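Local coordinates for protein uncharacterized peptidase Lmo0363 (Listeria monocytogenes, PDB 3L4E) that probably acts as a serine-type peptidase of the S51 (peptidase E-like) family, though its activity remains to be characterised, at residues A[61-66]-A[71-76]. Numbering follows the deposited sequence. Where two conformers were deposited one is given.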
ATOM      1  N   GLU A  61     -11.585  -0.131 -10.167  0.68 24.61           N
ATOM      2  CA  GLU A  61     -12.344   1.101  -9.986  0.68 25.54           C
ATOM      3  C   GLU A  61     -11.538   2.137  -9.206  0.68 24.08           C
ATOM      4  O   GLU A  61     -11.255   1.953  -8.021  0.68 26.30           O
ATOM      5  CB  GLU A  61     -13.653   0.807  -9.258  0.68 31.11           C
ATOM      6  CG  GLU A  61     -14.595  -0.087 -10.050  0.68 37.84           C
ATOM      7  CD  GLU A  61     -15.918  -0.316  -9.352  0.68 44.43           C
ATOM      8  OE1 GLU A  61     -16.196   0.386  -8.355  0.68 46.94           O
ATOM      9  OE2 GLU A  61     -16.681  -1.194  -9.804  0.68 48.53           O
ATOM     10  N   GLU A  62     -11.185   3.235  -9.867  1.00 24.13           N
ATOM     11  CA  GLU A  62     -10.353   4.248  -9.235  1.00 24.38           C
ATOM     12  C   GLU A  62     -11.073   5.058  -8.150  1.00 24.17           C
ATOM     13  O   GLU A  62     -12.248   5.406  -8.280  1.00 25.50           O
ATOM     14  CB  GLU A  62      -9.747   5.170 -10.289  1.00 30.24           C
ATOM     15  CG  GLU A  62      -8.963   4.401 -11.339  1.00 34.47           C
ATOM     16  CD  GLU A  62      -7.782   5.175 -11.871  1.00 39.07           C
ATOM     17  OE1 GLU A  62      -7.624   6.356 -11.487  1.00 40.51           O
ATOM     18  OE2 GLU A  62      -7.012   4.599 -12.672  1.00 39.48           O
ATOM     19  N   LEU A  63     -10.342   5.340  -7.077  1.00 23.63           N
ATOM     20  CA  LEU A  63     -10.815   6.187  -5.988  1.00 21.65           C
ATOM     21  C   LEU A  63      -9.658   7.067  -5.545  1.00 19.91           C
ATOM     22  O   LEU A  63      -8.694   6.570  -4.961  1.00 24.00           O
ATOM     23  CB  LEU A  63     -11.311   5.341  -4.803  1.00 22.27           C
ATOM     24  CG  LEU A  63     -11.727   6.074  -3.520  1.00 24.70           C
ATOM     25  CD1 LEU A  63     -12.968   6.922  -3.774  1.00 31.82           C
ATOM     26  CD2 LEU A  63     -11.967   5.102  -2.357  1.00 23.09           C
ATOM     27  N   ASP A  64      -9.727   8.363  -5.853  1.00 23.34           N
ATOM     28  CA  ASP A  64      -8.715   9.304  -5.374  1.00 21.73           C
ATOM     29  C   ASP A  64      -9.231   9.976  -4.105  1.00 23.18           C
ATOM     30  O   ASP A  64     -10.105  10.840  -4.151  1.00 25.88           O
ATOM     31  CB  ASP A  64      -8.354  10.337  -6.449  1.00 28.45           C
ATOM     32  CG  ASP A  64      -7.174  11.229  -6.050  1.00 31.36           C
ATOM     33  OD1 ASP A  64      -6.654  11.105  -4.920  1.00 26.82           O
ATOM     34  OD2 ASP A  64      -6.762  12.064  -6.881  1.00 33.98           O
ATOM     35  N   ILE A  65      -8.698   9.537  -2.970  1.00 26.39           N
ATOM     36  CA  ILE A  65      -9.045  10.082  -1.663  1.00 27.24           C
ATOM     37  C   ILE A  65      -8.906  11.597  -1.604  1.00 30.59           C
ATOM     38  O   ILE A  65      -9.613  12.258  -0.850  1.00 29.34           O
ATOM     39  CB  ILE A  65      -8.153   9.464  -0.562  1.00 31.89           C
ATOM     40  CG1 ILE A  65      -8.257   7.939  -0.594  1.00 29.58           C
ATOM     41  CG2 ILE A  65      -8.501  10.035   0.816  1.00 29.61           C
ATOM     42  CD1 ILE A  65      -9.658   7.425  -0.432  1.00 25.61           C
ATOM     43  N   ALA A  66      -7.994  12.144  -2.397  1.00 27.25           N
ATOM     44  CA  ALA A  66      -7.703  13.573  -2.344  1.00 29.94           C
ATOM     45  C   ALA A  66      -8.821  14.437  -2.918  1.00 29.56           C
ATOM     46  O   ALA A  66      -8.928  15.614  -2.581  1.00 36.24           O
ATOM     47  CB  ALA A  66      -6.384  13.873  -3.051  1.00 31.17           C
ATOM     48  N   GLY A  71     -18.869  10.343   0.717  1.00 41.14           N
ATOM     49  CA  GLY A  71     -19.921   9.465   0.249  1.00 41.88           C
ATOM     50  C   GLY A  71     -19.383   8.451  -0.738  1.00 41.54           C
ATOM     51  O   GLY A  71     -19.664   7.257  -0.633  1.00 40.86           O
ATOM     52  N   GLU A  72     -18.600   8.931  -1.698  1.00 37.24           N
ATOM     53  CA  GLU A  72     -18.035   8.075  -2.730  1.00 37.61           C
ATOM     54  C   GLU A  72     -16.954   7.166  -2.151  1.00 34.44           C
ATOM     55  O   GLU A  72     -16.836   6.003  -2.540  1.00 34.13           O
ATOM     56  CB  GLU A  72     -17.456   8.922  -3.865  1.00 40.32           C
ATOM     57  CG  GLU A  72     -17.257   8.161  -5.160  1.00 51.92           C
ATOM     58  CD  GLU A  72     -18.569   7.680  -5.750  1.00 57.26           C
ATOM     59  OE1 GLU A  72     -18.557   6.686  -6.507  1.00 61.89           O
ATOM     60  OE2 GLU A  72     -19.616   8.296  -5.449  1.00 64.88           O
ATOM     61  N   ILE A  73     -16.162   7.705  -1.229  1.00 34.22           N
ATOM     62  CA  ILE A  73     -15.111   6.933  -0.583  1.00 30.02           C
ATOM     63  C   ILE A  73     -15.731   5.787   0.207  1.00 30.22           C
ATOM     64  O   ILE A  73     -15.317   4.636   0.079  1.00 34.25           O
ATOM     65  CB  ILE A  73     -14.263   7.814   0.363  1.00 28.87           C
ATOM     66  CG1 ILE A  73     -13.461   8.848  -0.440  1.00 30.00           C
ATOM     67  CG2 ILE A  73     -13.343   6.949   1.228  1.00 32.36           C
ATOM     68  CD1 ILE A  73     -12.693   9.845   0.425  1.00 33.16           C
ATOM     69  N   THR A  74     -16.741   6.109   1.008  1.00 33.40           N
ATOM     70  CA  THR A  74     -17.432   5.105   1.812  1.00 35.65           C
ATOM     71  C   THR A  74     -18.056   4.020   0.940  1.00 36.26           C
ATOM     72  O   THR A  74     -17.898   2.828   1.205  1.00 42.02           O
ATOM     73  CB  THR A  74     -18.527   5.739   2.690  1.00 37.48           C
ATOM     74  OG1 THR A  74     -17.934   6.697   3.576  1.00 39.63           O
ATOM     75  CG2 THR A  74     -19.228   4.673   3.516  1.00 39.03           C
ATOM     76  N   THR A  75     -18.756   4.447  -0.105  1.00 42.31           N
ATOM     77  CA  THR A  75     -19.467   3.535  -0.995  1.00 40.71           C
ATOM     78  C   THR A  75     -18.536   2.563  -1.714  1.00 38.60           C
ATOM     79  O   THR A  75     -18.755   1.352  -1.683  1.00 37.31           O
ATOM     80  CB  THR A  75     -20.283   4.309  -2.044  1.00 42.08           C
ATOM     81  OG1 THR A  75     -21.199   5.191  -1.381  1.00 45.21           O
ATOM     82  CG2 THR A  75     -21.066   3.349  -2.937  1.00 45.92           C
ATOM     83  N   LYS A  76     -17.504   3.096  -2.363  1.00 37.26           N
ATOM     84  CA  LYS A  76     -16.567   2.264  -3.110  1.00 35.54           C
ATOM     85  C   LYS A  76     -15.847   1.272  -2.201  1.00 36.46           C
ATOM     86  O   LYS A  76     -15.759   0.086  -2.512  1.00 34.63           O
ATOM     87  CB  LYS A  76     -15.561   3.130  -3.875  1.00 35.92           C
ATOM     88  CG  LYS A  76     -16.193   3.935  -5.008  1.00 40.84           C
ATOM     89  CD  LYS A  76     -15.179   4.801  -5.745  1.00 44.72           C
ATOM     90  CE  LYS A  76     -15.812   5.455  -6.975  1.00 46.87           C
ATOM     91  NZ  LYS A  76     -14.878   6.380  -7.684  1.00 45.16           N
TER
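Lys-76 reaches from its helix across Leu-63 to the backbone of Glu-62, its chain apolar for most of its length and charged at the end. CB starts toward 61-66, and beyond CG the chain is extended (chi2 179°, the later torsions also near 180°), which carries NZ past Leu-63 to the carbonyl of Glu-62. CD lies 3.6 Å from Leu-63 CD1 and 4.0 Å from its CB. CE passes 3.8 Å from Glu-62 O, and NZ then donates to that oxygen at 2.9 Å, nearly in line with the carbonyl bond (162°). Glu-68 forms a salt bridge with the same ammonium, whereas Glu-72, one helical turn back, gives only a long one. Strand 59-62, helix 70-79 and strand 82-85 form a beta-alpha-beta crossover, with parallel strand 29-33 between the two in the sheet. Leucine's forked end suits its buried place: CD1 touches both the lysine methylenes and Ile-73, 3.8 Å from its CA, while CD2 also rests on the helix backbone there. Beyond it, Ile-65 and Ile-73 meet crosswise, their CD1 methyls 4.0 Å apart; apolar, branched chains suit this buried site, where helix 90-100 packs against Ile-65 and helix 102-111 against Ile-73.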